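Local coordinates for DNA polymerase III, gamma subunit-related protein (Thermotoga maritima, PDB 2GNO) that is of unknown precise role but is related to the gamma subunit of DNA polymerase III and may bind DNA, at residues Ile21-Glu26 with Arg32-Glu37; Arg145-Glu150 with Glu171-Gly176; Arg247-Ile252 with Ser268-Ile273. All blocks are in the same frame, centred on the assembly; numbering follows the deposited sequence. Where two conformers were deposited one is given.

Contact 1 (Ile21-Glu26 with Arg32-Glu37)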
ATOM      1  N   ILE A  21      12.026 -11.494  11.913  1.00 38.02           N
ATOM      2  CA  ILE A  21      10.586 -11.734  11.921  1.00 39.17           C
ATOM      3  C   ILE A  21      10.016 -11.303  10.590  1.00 39.17           C
ATOM      4  O   ILE A  21      10.519 -10.364   9.954  1.00 40.89           O
ATOM      5  CB  ILE A  21       9.898 -10.895  13.055  1.00 41.19           C
ATOM      6  CG1 ILE A  21      10.485 -11.249  14.425  1.00 46.60           C
ATOM      7  CG2 ILE A  21       8.370 -11.107  13.044  1.00 36.86           C
ATOM      8  CD1 ILE A  21      10.009 -10.347  15.575  1.00 50.45           C
ATOM      9  N   LEU A  22       8.998 -12.014  10.142  1.00 37.27           N
ATOM     10  CA  LEU A  22       8.317 -11.685   8.920  1.00 38.00           C
ATOM     11  C   LEU A  22       6.893 -11.466   9.332  1.00 37.25           C
ATOM     12  O   LEU A  22       6.254 -12.397   9.868  1.00 38.98           O
ATOM     13  CB  LEU A  22       8.382 -12.793   7.870  1.00 41.72           C
ATOM     14  CG  LEU A  22       7.677 -12.414   6.546  1.00 45.05           C
ATOM     15  CD1 LEU A  22       8.494 -11.454   5.725  1.00 44.53           C
ATOM     16  CD2 LEU A  22       7.442 -13.614   5.777  1.00 53.42           C
ATOM     17  N   ILE A  23       6.403 -10.244   9.114  1.00 34.25           N
ATOM     18  CA  ILE A  23       5.018  -9.889   9.414  1.00 31.12           C
ATOM     19  C   ILE A  23       4.280 -10.099   8.106  1.00 31.05           C
ATOM     20  O   ILE A  23       4.562  -9.426   7.105  1.00 28.69           O
ATOM     21  CB  ILE A  23       4.888  -8.479   9.991  1.00 30.32           C
ATOM     22  CG1 ILE A  23       5.585  -8.482  11.362  1.00 33.70           C
ATOM     23  CG2 ILE A  23       3.409  -8.100  10.137  1.00 26.27           C
ATOM     24  CD1 ILE A  23       5.640  -7.208  12.052  1.00 42.03           C
ATOM     25  N   ASN A  24       3.311 -11.018   8.143  1.00 31.39           N
ATOM     26  CA  ASN A  24       2.551 -11.437   6.977  1.00 29.34           C
ATOM     27  C   ASN A  24       1.050 -11.187   7.104  1.00 28.90           C
ATOM     28  O   ASN A  24       0.443 -11.485   8.139  1.00 25.95           O
ATOM     29  CB  ASN A  24       2.840 -12.939   6.808  1.00 30.64           C
ATOM     30  CG  ASN A  24       2.256 -13.553   5.536  1.00 26.90           C
ATOM     31  OD1 ASN A  24       1.884 -14.712   5.565  1.00 32.75           O
ATOM     32  ND2 ASN A  24       2.194 -12.797   4.430  1.00 25.70           N
ATOM     33  N   GLY A  25       0.433 -10.636   6.068  1.00 28.53           N
ATOM     34  CA  GLY A  25      -1.010 -10.377   6.136  1.00 28.82           C
ATOM     35  C   GLY A  25      -1.608 -10.062   4.792  1.00 29.82           C
ATOM     36  O   GLY A  25      -0.887  -9.674   3.874  1.00 28.87           O
ATOM     37  N   GLU A  26      -2.924 -10.238   4.671  1.00 27.81           N
ATOM     38  CA  GLU A  26      -3.629  -9.958   3.421  1.00 28.37           C
ATOM     39  C   GLU A  26      -3.964  -8.473   3.219  1.00 28.67           C
ATOM     40  O   GLU A  26      -4.132  -8.050   2.077  1.00 27.77           O
ATOM     41  CB  GLU A  26      -4.913 -10.805   3.307  1.00 27.72           C
ATOM     42  N   ARG A  32       2.777  -3.530   6.990  0.50 28.47           N
ATOM     43  CA  ARG A  32       3.704  -2.394   7.019  0.50 27.70           C
ATOM     44  C   ARG A  32       3.548  -1.536   8.273  0.50 27.15           C
ATOM     45  O   ARG A  32       4.546  -1.133   8.862  0.50 24.59           O
ATOM     46  CB  ARG A  32       3.498  -1.498   5.799  0.50 27.84           C
ATOM     47  CG  ARG A  32       3.935  -2.087   4.463  0.50 27.64           C
ATOM     48  CD  ARG A  32       3.350  -1.286   3.310  0.50 29.41           C
ATOM     49  NE  ARG A  32       3.624   0.149   3.454  0.50 31.74           N
ATOM     50  CZ  ARG A  32       4.703   0.801   3.009  0.50 31.85           C
ATOM     51  NH1 ARG A  32       5.645   0.201   2.302  0.50 21.87           N
ATOM     52  NH2 ARG A  32       4.814   2.108   3.246  0.50 39.71           N
ATOM     53  N   GLU A  33       2.303  -1.248   8.656  1.00 25.81           N
ATOM     54  CA  GLU A  33       2.002  -0.429   9.858  1.00 26.06           C
ATOM     55  C   GLU A  33       2.296  -1.130  11.169  1.00 24.74           C
ATOM     56  O   GLU A  33       2.717  -0.488  12.134  1.00 24.18           O
ATOM     57  CB  GLU A  33       0.574   0.076   9.824  1.00 27.50           C
ATOM     58  CG  GLU A  33       0.324   1.038   8.676  1.00 34.07           C
ATOM     59  CD  GLU A  33       1.177   2.274   8.750  1.00 33.94           C
ATOM     60  OE1 GLU A  33       1.307   2.868   9.836  1.00 38.96           O
ATOM     61  OE2 GLU A  33       1.716   2.661   7.710  1.00 33.37           O
ATOM     62  N   VAL A  34       2.063  -2.433  11.220  1.00 23.85           N
ATOM     63  CA  VAL A  34       2.430  -3.211  12.397  1.00 22.95           C
ATOM     64  C   VAL A  34       3.976  -3.155  12.562  1.00 24.61           C
ATOM     65  O   VAL A  34       4.476  -2.964  13.688  1.00 22.09           O
ATOM     66  CB  VAL A  34       1.942  -4.674  12.290  1.00 24.49           C
ATOM     67  CG1 VAL A  34       2.561  -5.540  13.401  1.00 27.71           C
ATOM     68  CG2 VAL A  34       0.404  -4.718  12.361  1.00 23.93           C
ATOM     69  N   SER A  35       4.688  -3.321  11.450  1.00 23.23           N
ATOM     70  CA  SER A  35       6.154  -3.274  11.405  1.00 25.22           C
ATOM     71  C   SER A  35       6.696  -1.942  11.903  1.00 26.00           C
ATOM     72  O   SER A  35       7.623  -1.921  12.712  1.00 25.79           O
ATOM     73  CB  SER A  35       6.687  -3.540   9.982  1.00 23.68           C
ATOM     74  OG  SER A  35       6.219  -4.785   9.482  1.00 24.04           O
ATOM     75  N   LEU A  36       6.123  -0.849  11.405  1.00 25.71           N
ATOM     76  CA  LEU A  36       6.510   0.511  11.791  1.00 25.92           C
ATOM     77  C   LEU A  36       6.264   0.898  13.239  1.00 24.64           C
ATOM     78  O   LEU A  36       7.038   1.638  13.830  1.00 25.10           O
ATOM     79  CB  LEU A  36       5.822   1.533  10.877  1.00 28.02           C
ATOM     80  CG  LEU A  36       6.391   1.605   9.472  1.00 28.50           C
ATOM     81  CD1 LEU A  36       5.458   2.360   8.548  1.00 32.47           C
ATOM     82  CD2 LEU A  36       7.768   2.228   9.471  1.00 28.08           C
ATOM     83  N   GLU A  37       5.171   0.426  13.798  1.00 23.83           N
ATOM     84  CA  GLU A  37       4.829   0.696  15.187  1.00 24.67           C
ATOM     85  C   GLU A  37       5.495  -0.285  16.156  1.00 22.99           C
ATOM     86  O   GLU A  37       5.526  -0.039  17.333  1.00 21.50           O
ATOM     87  CB  GLU A  37       3.296   0.615  15.348  1.00 24.37           C
ATOM     88  CG  GLU A  37       2.544   1.719  14.627  1.00 31.62           C
ATOM     89  CD  GLU A  37       2.828   3.108  15.191  1.00 37.97           C
ATOM     90  OE1 GLU A  37       3.182   3.203  16.383  1.00 38.39           O
ATOM     91  OE2 GLU A  37       2.694   4.103  14.449  1.00 48.42           O
TER
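I23 lays its CD1 methyl against the flank of helix 30-43, where it overlaps the side chains of two successive residues, V34 and S35. The methyl is 3.8 Å from V34 CG1, an ordinary apolar contact between branches that slant across one another. It lies 3.6 Å from S35 OG, while I23 CB stands 4.0 Å from the same oxygen. The extended isoleucine carries its end carbon well out from the strand, and V34 answers because its CG1 is turned anti to the backbone N (chi1 169°) and faces the sheet. Beta-branched I23 suits an interior strand of the sheet, between 113-119 and 134-137, and V34 also packs on L6 of helix 5-14. A serine is tolerable in this buried place because its hydroxyl is engaged elsewhere: S35 OG bonds to P31 O, one turn back in its own helix, and to N118 ND2 on strand 113-119. That strand is a direct neighbour of I23, whose backbone is hydrogen-bonded to L117. Strand 19-24 running into helix 30-43 is consistent with the first beta-alpha unit of a P-loop NTPase-like fold; the connection lacks the Gly-Lys-Ser/Thr of a Walker A motif.

Contact 2 (Arg145-Glu150 with Glu171-Gly176); sequences RDLVKE and EAYKLG
Y173, on helix 166-189, reaches across to V148 and L147 of helix 142-152, joining two helices of the AAA+ lid domain, an all-helical bundle. At the root of the side chain, Y173 CB meets both methyls of V148, with CG2 at 3.8 Å. This is the inner part of the contact: V148 is buried and also packs on W156 of helix 155-158, a place for a compact beta-branched residue. Y173 CG stands anti to its backbone N (chi1 171°), which carries the ring across the flank of helix 142-152, past L147. There one carbon, L147 CD2, accompanies it. That methyl is 4.0 Å from Y173 CD1 and 3.4 Å from Y173 CZ, approaching the ring obliquely. The closest pair, L147 CD2 to Y173 CE1 at 3.2 Å, is short for two carbons, so the exact pose of this exposed leucine is doubtful. Tyrosine suits the boundary because its ring offers carbon to the leucine methyl, while a polar end is acceptable in a residue that is only partly buried. With an alanine here, CB could still touch V148, but the loss of the ring would probably leave L147 without its partner and open a gap between the helices. At the far end the same doubtfully placed methyl, L147 CD2, is 3.4 Å from Y173 OH.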
ATOM      1  N   ARG A 145     -12.661  -2.198  12.547  1.00 47.57           N
ATOM      2  CA  ARG A 145     -13.629  -1.884  11.477  1.00 47.25           C
ATOM      3  C   ARG A 145     -14.879  -1.250  12.060  1.00 46.44           C
ATOM      4  O   ARG A 145     -15.330  -0.221  11.578  1.00 46.51           O
ATOM      5  CB  ARG A 145     -14.026  -3.122  10.682  1.00 47.68           C
ATOM      6  CG  ARG A 145     -12.902  -3.754   9.916  1.00 49.44           C
ATOM      7  CD  ARG A 145     -13.394  -4.920   9.098  1.00 55.13           C
ATOM      8  NE  ARG A 145     -12.265  -5.591   8.457  1.00 62.51           N
ATOM      9  CZ  ARG A 145     -11.556  -6.609   8.964  1.00 69.44           C
ATOM     10  NH1 ARG A 145     -11.865  -7.188  10.131  1.00 67.24           N
ATOM     11  NH2 ARG A 145     -10.529  -7.093   8.252  1.00 73.36           N
ATOM     12  N   ASP A 146     -15.417  -1.869  13.115  1.00 46.91           N
ATOM     13  CA  ASP A 146     -16.598  -1.357  13.813  1.00 45.82           C
ATOM     14  C   ASP A 146     -16.300   0.016  14.425  1.00 45.15           C
ATOM     15  O   ASP A 146     -17.172   0.865  14.488  1.00 42.37           O
ATOM     16  CB  ASP A 146     -17.033  -2.322  14.931  1.00 47.40           C
ATOM     17  CG  ASP A 146     -17.465  -3.697  14.414  1.00 51.09           C
ATOM     18  OD1 ASP A 146     -17.884  -3.820  13.236  1.00 52.46           O
ATOM     19  OD2 ASP A 146     -17.406  -4.659  15.215  1.00 58.76           O
ATOM     20  N   LEU A 147     -15.050   0.237  14.834  1.00 47.11           N
ATOM     21  CA  LEU A 147     -14.635   1.498  15.438  1.00 49.11           C
ATOM     22  C   LEU A 147     -14.612   2.616  14.373  1.00 49.55           C
ATOM     23  O   LEU A 147     -15.096   3.717  14.649  1.00 49.72           O
ATOM     24  CB  LEU A 147     -13.290   1.311  16.171  1.00 49.92           C
ATOM     25  CG  LEU A 147     -12.840   2.223  17.318  1.00 55.21           C
ATOM     26  CD1 LEU A 147     -11.548   1.655  17.933  1.00 56.77           C
ATOM     27  CD2 LEU A 147     -12.657   3.648  16.892  1.00 60.83           C
ATOM     28  N   VAL A 148     -14.100   2.335  13.162  1.00 50.00           N
ATOM     29  CA  VAL A 148     -14.064   3.351  12.083  1.00 47.91           C
ATOM     30  C   VAL A 148     -15.482   3.583  11.509  1.00 48.72           C
ATOM     31  O   VAL A 148     -15.876   4.741  11.339  1.00 48.15           O
ATOM     32  CB  VAL A 148     -13.042   3.031  10.959  1.00 48.26           C
ATOM     33  CG1 VAL A 148     -13.033   4.162   9.909  1.00 47.22           C
ATOM     34  CG2 VAL A 148     -11.640   2.830  11.549  1.00 42.53           C
ATOM     35  N   LYS A 149     -16.224   2.504  11.221  1.00 47.94           N
ATOM     36  CA  LYS A 149     -17.610   2.593  10.722  1.00 48.01           C
ATOM     37  C   LYS A 149     -18.435   3.536  11.583  1.00 49.00           C
ATOM     38  O   LYS A 149     -19.138   4.395  11.058  1.00 47.75           O
ATOM     39  CB  LYS A 149     -18.327   1.241  10.778  1.00 48.39           C
ATOM     40  CG  LYS A 149     -17.966   0.222   9.737  1.00 49.26           C
ATOM     41  CD  LYS A 149     -18.631  -1.111  10.056  1.00 51.94           C
ATOM     42  CE  LYS A 149     -18.243  -2.219   9.097  1.00 53.14           C
ATOM     43  NZ  LYS A 149     -18.885  -3.494   9.520  1.00 48.06           N
ATOM     44  N   GLU A 150     -18.344   3.351  12.904  1.00 48.88           N
ATOM     45  CA  GLU A 150     -19.067   4.181  13.867  1.00 49.16           C
ATOM     46  C   GLU A 150     -18.600   5.639  13.859  1.00 49.21           C
ATOM     47  O   GLU A 150     -19.407   6.527  14.068  1.00 50.83           O
ATOM     48  CB  GLU A 150     -18.982   3.593  15.282  1.00 49.03           C
ATOM     49  N   GLU A 171      -6.508   7.067   8.477  1.00 39.72           N
ATOM     50  CA  GLU A 171      -6.566   8.527   8.160  1.00 41.47           C
ATOM     51  C   GLU A 171      -8.024   9.014   8.154  1.00 42.64           C
ATOM     52  O   GLU A 171      -8.299  10.150   8.521  1.00 45.80           O
ATOM     53  CB  GLU A 171      -6.011   8.877   6.780  1.00 43.26           C
ATOM     54  CG  GLU A 171      -4.600   8.540   6.504  1.00 43.47           C
ATOM     55  CD  GLU A 171      -4.252   8.813   5.050  1.00 45.71           C
ATOM     56  OE1 GLU A 171      -4.126   9.995   4.664  1.00 43.48           O
ATOM     57  OE2 GLU A 171      -4.073   7.834   4.299  1.00 42.78           O
ATOM     58  N   ALA A 172      -8.935   8.159   7.681  1.00 42.55           N
ATOM     59  CA  ALA A 172     -10.362   8.474   7.637  1.00 42.75           C
ATOM     60  C   ALA A 172     -10.867   8.583   9.076  1.00 43.58           C
ATOM     61  O   ALA A 172     -11.581   9.522   9.405  1.00 44.86           O
ATOM     62  CB  ALA A 172     -11.121   7.411   6.861  1.00 41.18           C
ATOM     63  N   TYR A 173     -10.476   7.628   9.922  1.00 44.35           N
ATOM     64  CA  TYR A 173     -10.850   7.643  11.339  1.00 44.82           C
ATOM     65  C   TYR A 173     -10.327   8.904  12.064  1.00 45.13           C
ATOM     66  O   TYR A 173     -11.042   9.474  12.858  1.00 44.04           O
ATOM     67  CB  TYR A 173     -10.419   6.348  12.043  1.00 45.22           C
ATOM     68  CG  TYR A 173     -10.596   6.412  13.543  1.00 44.07           C
ATOM     69  CD1 TYR A 173     -11.862   6.363  14.106  1.00 49.10           C
ATOM     70  CD2 TYR A 173      -9.499   6.529  14.397  1.00 48.31           C
ATOM     71  CE1 TYR A 173     -12.042   6.452  15.465  1.00 46.76           C
ATOM     72  CE2 TYR A 173      -9.669   6.605  15.782  1.00 48.64           C
ATOM     73  CZ  TYR A 173     -10.946   6.556  16.306  1.00 50.21           C
ATOM     74  OH  TYR A 173     -11.140   6.628  17.663  1.00 52.88           O
ATOM     75  N   LYS A 174      -9.107   9.354  11.761  1.00 46.36           N
ATOM     76  CA  LYS A 174      -8.557  10.573  12.397  1.00 46.79           C
ATOM     77  C   LYS A 174      -9.307  11.830  11.945  1.00 48.83           C
ATOM     78  O   LYS A 174      -9.591  12.702  12.778  1.00 49.25           O
ATOM     79  CB  LYS A 174      -7.047  10.710  12.177  1.00 47.51           C
ATOM     80  CG  LYS A 174      -6.223   9.639  12.888  1.00 46.60           C
ATOM     81  CD  LYS A 174      -4.725   9.822  12.648  1.00 47.98           C
ATOM     82  CE  LYS A 174      -3.920   8.720  13.336  1.00 58.19           C
ATOM     83  N   LEU A 175      -9.645  11.929  10.652  1.00 48.22           N
ATOM     84  CA  LEU A 175     -10.410  13.093  10.171  1.00 47.71           C
ATOM     85  C   LEU A 175     -11.795  13.176  10.778  1.00 48.40           C
ATOM     86  O   LEU A 175     -12.220  14.253  11.187  1.00 48.82           O
ATOM     87  CB  LEU A 175     -10.586  13.120   8.647  1.00 47.33           C
ATOM     88  CG  LEU A 175      -9.439  13.525   7.735  1.00 48.32           C
ATOM     89  CD1 LEU A 175      -9.884  13.388   6.292  1.00 49.15           C
ATOM     90  CD2 LEU A 175      -8.996  14.956   8.022  1.00 51.38           C
ATOM     91  N   GLY A 176     -12.499  12.044  10.808  1.00 48.34           N
ATOM     92  CA  GLY A 176     -13.861  11.982  11.341  1.00 46.80           C
ATOM     93  C   GLY A 176     -14.846  12.271  10.222  1.00 45.66           C
ATOM     94  O   GLY A 176     -14.442  12.653   9.120  1.00 45.64           O
TER

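Contact 3 (Arg247-Ile252 with Ser268-Ile273); sequences RLTRII and SFLDSI
Helices 239-254 and 261-274 run roughly antiparallel where T249 meets L270, with 142° between the N-to-C directions of their segments and axes approaching to 9.6 Å. T249 and L270 mark the nearest backbone point, with CA atoms 6.1 Å apart, a closeness that calls for a small side chain on one helix. Threonine supplies it. Its CG2 methyl, anti to the backbone N, points straight into the partner helix, 3.2 Å from L270 O and 4.0 Å from L270 CD2. The hydroxyl, on the other branch, bonds back to I245 O one turn earlier in its own helix, and I273 CG2 rests 3.8 Å from T249 OG1. One turn further on, I252 CG2 touches L270 CD1 at 3.9 Å, the two side chains crossing at about a right angle; thus L270 spreads its two methyls between T249 and I252. W258 packs on both I252 and L270, while I290 of helix 283-298 packs on T249 and L270. I273 gives this interface its CG2 branch, but chi2 of -53° folds CD1 back over one face of the F269 ring in its own helix, offset toward the rim. Just beside the segments a polar link does join the two helices, for Q246 NE2 is hydrogen-bonded to I273 O. With the threonine hydroxyl satisfied within its own helix, the two segments themselves, buried in the C-terminal domain of the family, meet by close packing without hydrogen bonds between them.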
ATOM      1  N   ARG A 247      -4.436   2.229 -10.644  1.00 31.56           N
ATOM      2  CA  ARG A 247      -5.291   2.704  -9.566  1.00 34.23           C
ATOM      3  C   ARG A 247      -6.738   2.820  -9.958  1.00 33.66           C
ATOM      4  O   ARG A 247      -7.596   2.408  -9.196  1.00 34.97           O
ATOM      5  CB  ARG A 247      -4.850   4.057  -9.060  1.00 35.62           C
ATOM      6  CG  ARG A 247      -3.533   3.997  -8.452  1.00 43.45           C
ATOM      7  CD  ARG A 247      -3.113   5.304  -7.930  1.00 54.41           C
ATOM      8  NE  ARG A 247      -3.928   5.688  -6.791  1.00 53.41           N
ATOM      9  CZ  ARG A 247      -3.615   6.659  -5.945  1.00 57.00           C
ATOM     10  NH1 ARG A 247      -2.491   7.352  -6.066  1.00 46.86           N
ATOM     11  NH2 ARG A 247      -4.422   6.899  -4.937  1.00 57.76           N
ATOM     12  N   LEU A 248      -7.009   3.386 -11.137  1.00 32.81           N
ATOM     13  CA  LEU A 248      -8.386   3.533 -11.583  1.00 30.61           C
ATOM     14  C   LEU A 248      -9.027   2.167 -11.855  1.00 31.73           C
ATOM     15  O   LEU A 248     -10.186   1.963 -11.498  1.00 29.89           O
ATOM     16  CB  LEU A 248      -8.479   4.450 -12.808  1.00 31.70           C
ATOM     17  CG  LEU A 248      -8.050   5.912 -12.621  1.00 33.12           C
ATOM     18  CD1 LEU A 248      -8.334   6.680 -13.895  1.00 32.23           C
ATOM     19  CD2 LEU A 248      -8.763   6.578 -11.457  1.00 43.23           C
ATOM     20  N   THR A 249      -8.277   1.250 -12.470  1.00 30.30           N
ATOM     21  CA  THR A 249      -8.767  -0.101 -12.758  1.00 29.68           C
ATOM     22  C   THR A 249      -9.229  -0.766 -11.477  1.00 29.73           C
ATOM     23  O   THR A 249     -10.309  -1.362 -11.454  1.00 27.95           O
ATOM     24  CB  THR A 249      -7.694  -0.931 -13.475  1.00 27.18           C
ATOM     25  OG1 THR A 249      -7.425  -0.324 -14.733  1.00 25.75           O
ATOM     26  CG2 THR A 249      -8.161  -2.362 -13.717  1.00 32.90           C
ATOM     27  N   ARG A 250      -8.432  -0.631 -10.402  1.00 31.44           N
ATOM     28  CA  ARG A 250      -8.797  -1.184  -9.082  1.00 33.26           C
ATOM     29  C   ARG A 250     -10.078  -0.560  -8.535  1.00 33.82           C
ATOM     30  O   ARG A 250     -10.957  -1.288  -8.072  1.00 36.23           O
ATOM     31  CB  ARG A 250      -7.641  -1.104  -8.072  1.00 34.30           C
ATOM     32  CG  ARG A 250      -6.505  -2.019  -8.452  1.00 39.46           C
ATOM     33  CD  ARG A 250      -5.350  -2.014  -7.470  1.00 47.39           C
ATOM     34  NE  ARG A 250      -4.271  -2.886  -7.930  1.00 49.56           N
ATOM     35  CZ  ARG A 250      -4.182  -4.185  -7.649  1.00 53.22           C
ATOM     36  N   ILE A 251     -10.209   0.762  -8.632  1.00 33.55           N
ATOM     37  CA  ILE A 251     -11.420   1.452  -8.160  1.00 32.95           C
ATOM     38  C   ILE A 251     -12.638   1.054  -9.002  1.00 33.47           C
ATOM     39  O   ILE A 251     -13.679   0.728  -8.449  1.00 32.14           O
ATOM     40  CB  ILE A 251     -11.231   2.994  -8.116  1.00 34.41           C
ATOM     41  CG1 ILE A 251     -10.196   3.350  -7.052  1.00 30.67           C
ATOM     42  CG2 ILE A 251     -12.571   3.700  -7.792  1.00 35.77           C
ATOM     43  CD1 ILE A 251      -9.758   4.784  -7.069  1.00 40.80           C
ATOM     44  N   ILE A 252     -12.501   1.051 -10.329  1.00 30.98           N
ATOM     45  CA  ILE A 252     -13.604   0.658 -11.233  1.00 31.37           C
ATOM     46  C   ILE A 252     -14.045  -0.780 -10.932  1.00 31.77           C
ATOM     47  O   ILE A 252     -15.247  -1.047 -10.880  1.00 31.24           O
ATOM     48  CB  ILE A 252     -13.183   0.818 -12.734  1.00 31.18           C
ATOM     49  CG1 ILE A 252     -12.936   2.303 -13.062  1.00 25.51           C
ATOM     50  CG2 ILE A 252     -14.236   0.282 -13.652  1.00 33.97           C
ATOM     51  CD1 ILE A 252     -12.195   2.545 -14.331  1.00 27.27           C
ATOM     52  N   SER A 268     -13.232  -9.194 -17.201  1.00 33.61           N
ATOM     53  CA  SER A 268     -12.081  -9.943 -17.723  1.00 32.80           C
ATOM     54  C   SER A 268     -11.009  -9.016 -18.250  1.00 31.90           C
ATOM     55  O   SER A 268      -9.828  -9.288 -18.071  1.00 31.16           O
ATOM     56  CB  SER A 268     -12.498 -10.929 -18.818  1.00 34.47           C
ATOM     57  OG  SER A 268     -13.308 -11.942 -18.265  1.00 39.99           O
ATOM     58  N   PHE A 269     -11.429  -7.933 -18.904  1.00 31.94           N
ATOM     59  CA  PHE A 269     -10.512  -6.916 -19.422  1.00 31.16           C
ATOM     60  C   PHE A 269      -9.853  -6.167 -18.255  1.00 32.18           C
ATOM     61  O   PHE A 269      -8.630  -6.071 -18.193  1.00 34.32           O
ATOM     62  CB  PHE A 269     -11.257  -5.966 -20.358  1.00 31.17           C
ATOM     63  CG  PHE A 269     -10.440  -4.805 -20.845  1.00 31.68           C
ATOM     64  CD1 PHE A 269      -9.511  -4.976 -21.859  1.00 36.31           C
ATOM     65  CD2 PHE A 269     -10.650  -3.520 -20.337  1.00 33.36           C
ATOM     66  CE1 PHE A 269      -8.774  -3.889 -22.329  1.00 38.34           C
ATOM     67  CE2 PHE A 269      -9.906  -2.443 -20.796  1.00 33.34           C
ATOM     68  CZ  PHE A 269      -8.982  -2.625 -21.799  1.00 27.94           C
ATOM     69  N   LEU A 270     -10.657  -5.689 -17.310  1.00 32.89           N
ATOM     70  CA  LEU A 270     -10.149  -4.977 -16.120  1.00 30.89           C
ATOM     71  C   LEU A 270      -9.170  -5.845 -15.314  1.00 32.66           C
ATOM     72  O   LEU A 270      -8.084  -5.364 -14.950  1.00 31.89           O
ATOM     73  CB  LEU A 270     -11.317  -4.482 -15.251  1.00 30.55           C
ATOM     74  CG  LEU A 270     -12.214  -3.379 -15.844  1.00 25.50           C
ATOM     75  CD1 LEU A 270     -13.529  -3.239 -15.074  1.00 35.08           C
ATOM     76  CD2 LEU A 270     -11.497  -2.070 -15.926  1.00 32.63           C
ATOM     77  N   ASP A 271      -9.527  -7.114 -15.068  1.00 35.12           N
ATOM     78  CA  ASP A 271      -8.630  -8.048 -14.343  1.00 36.59           C
ATOM     79  C   ASP A 271      -7.296  -8.224 -15.060  1.00 36.15           C
ATOM     80  O   ASP A 271      -6.252  -8.309 -14.411  1.00 36.70           O
ATOM     81  CB  ASP A 271      -9.234  -9.464 -14.151  1.00 38.09           C
ATOM     82  CG  ASP A 271     -10.275  -9.555 -13.033  1.00 46.43           C
ATOM     83  OD1 ASP A 271     -10.407  -8.636 -12.194  1.00 57.45           O
ATOM     84  OD2 ASP A 271     -10.947 -10.608 -12.971  1.00 54.80           O
ATOM     85  N   SER A 272      -7.347  -8.315 -16.387  1.00 36.65           N
ATOM     86  CA  SER A 272      -6.151  -8.474 -17.219  1.00 37.03           C
ATOM     87  C   SER A 272      -5.177  -7.306 -17.138  1.00 36.76           C
ATOM     88  O   SER A 272      -3.970  -7.537 -17.103  1.00 36.38           O
ATOM     89  CB  SER A 272      -6.532  -8.712 -18.685  1.00 37.11           C
ATOM     90  OG  SER A 272      -7.213  -9.946 -18.820  1.00 42.77           O
ATOM     91  N   ILE A 273      -5.703  -6.078 -17.084  1.00 37.91           N
ATOM     92  CA  ILE A 273      -4.886  -4.842 -17.016  1.00 38.90           C
ATOM     93  C   ILE A 273      -3.918  -4.849 -15.844  1.00 39.96           C
ATOM     94  O   ILE A 273      -2.787  -4.389 -15.969  1.00 43.10           O
ATOM     95  CB  ILE A 273      -5.761  -3.538 -16.875  1.00 38.31           C
ATOM     96  CG1 ILE A 273      -6.759  -3.366 -18.034  1.00 36.99           C
ATOM     97  CG2 ILE A 273      -4.885  -2.259 -16.739  1.00 35.66           C
ATOM     98  CD1 ILE A 273      -6.194  -3.435 -19.383  1.00 45.08           C
TER

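The three contacts follow one another along the chain, and each belongs to a different part of the fold. Contact 1 lies in the parallel-sheet region, contact 2 in the AAA+ lid and contact 3 in the helical C-terminal region. Centres of contacts 1 and 2 are about 21 Å apart, and the centre of contact 3 is about 27 Å from either; no two touch, and they share no helix or strand. Even so, the regions meet: E33 of contact 1 packs on F166 and K167 of helix 166-189, the helix that bears Y173. The order of parallel-sheet region, lid and helical region matches the three-domain plan of clamp-loader subunits, as expected for a protein akin to the gamma subunit.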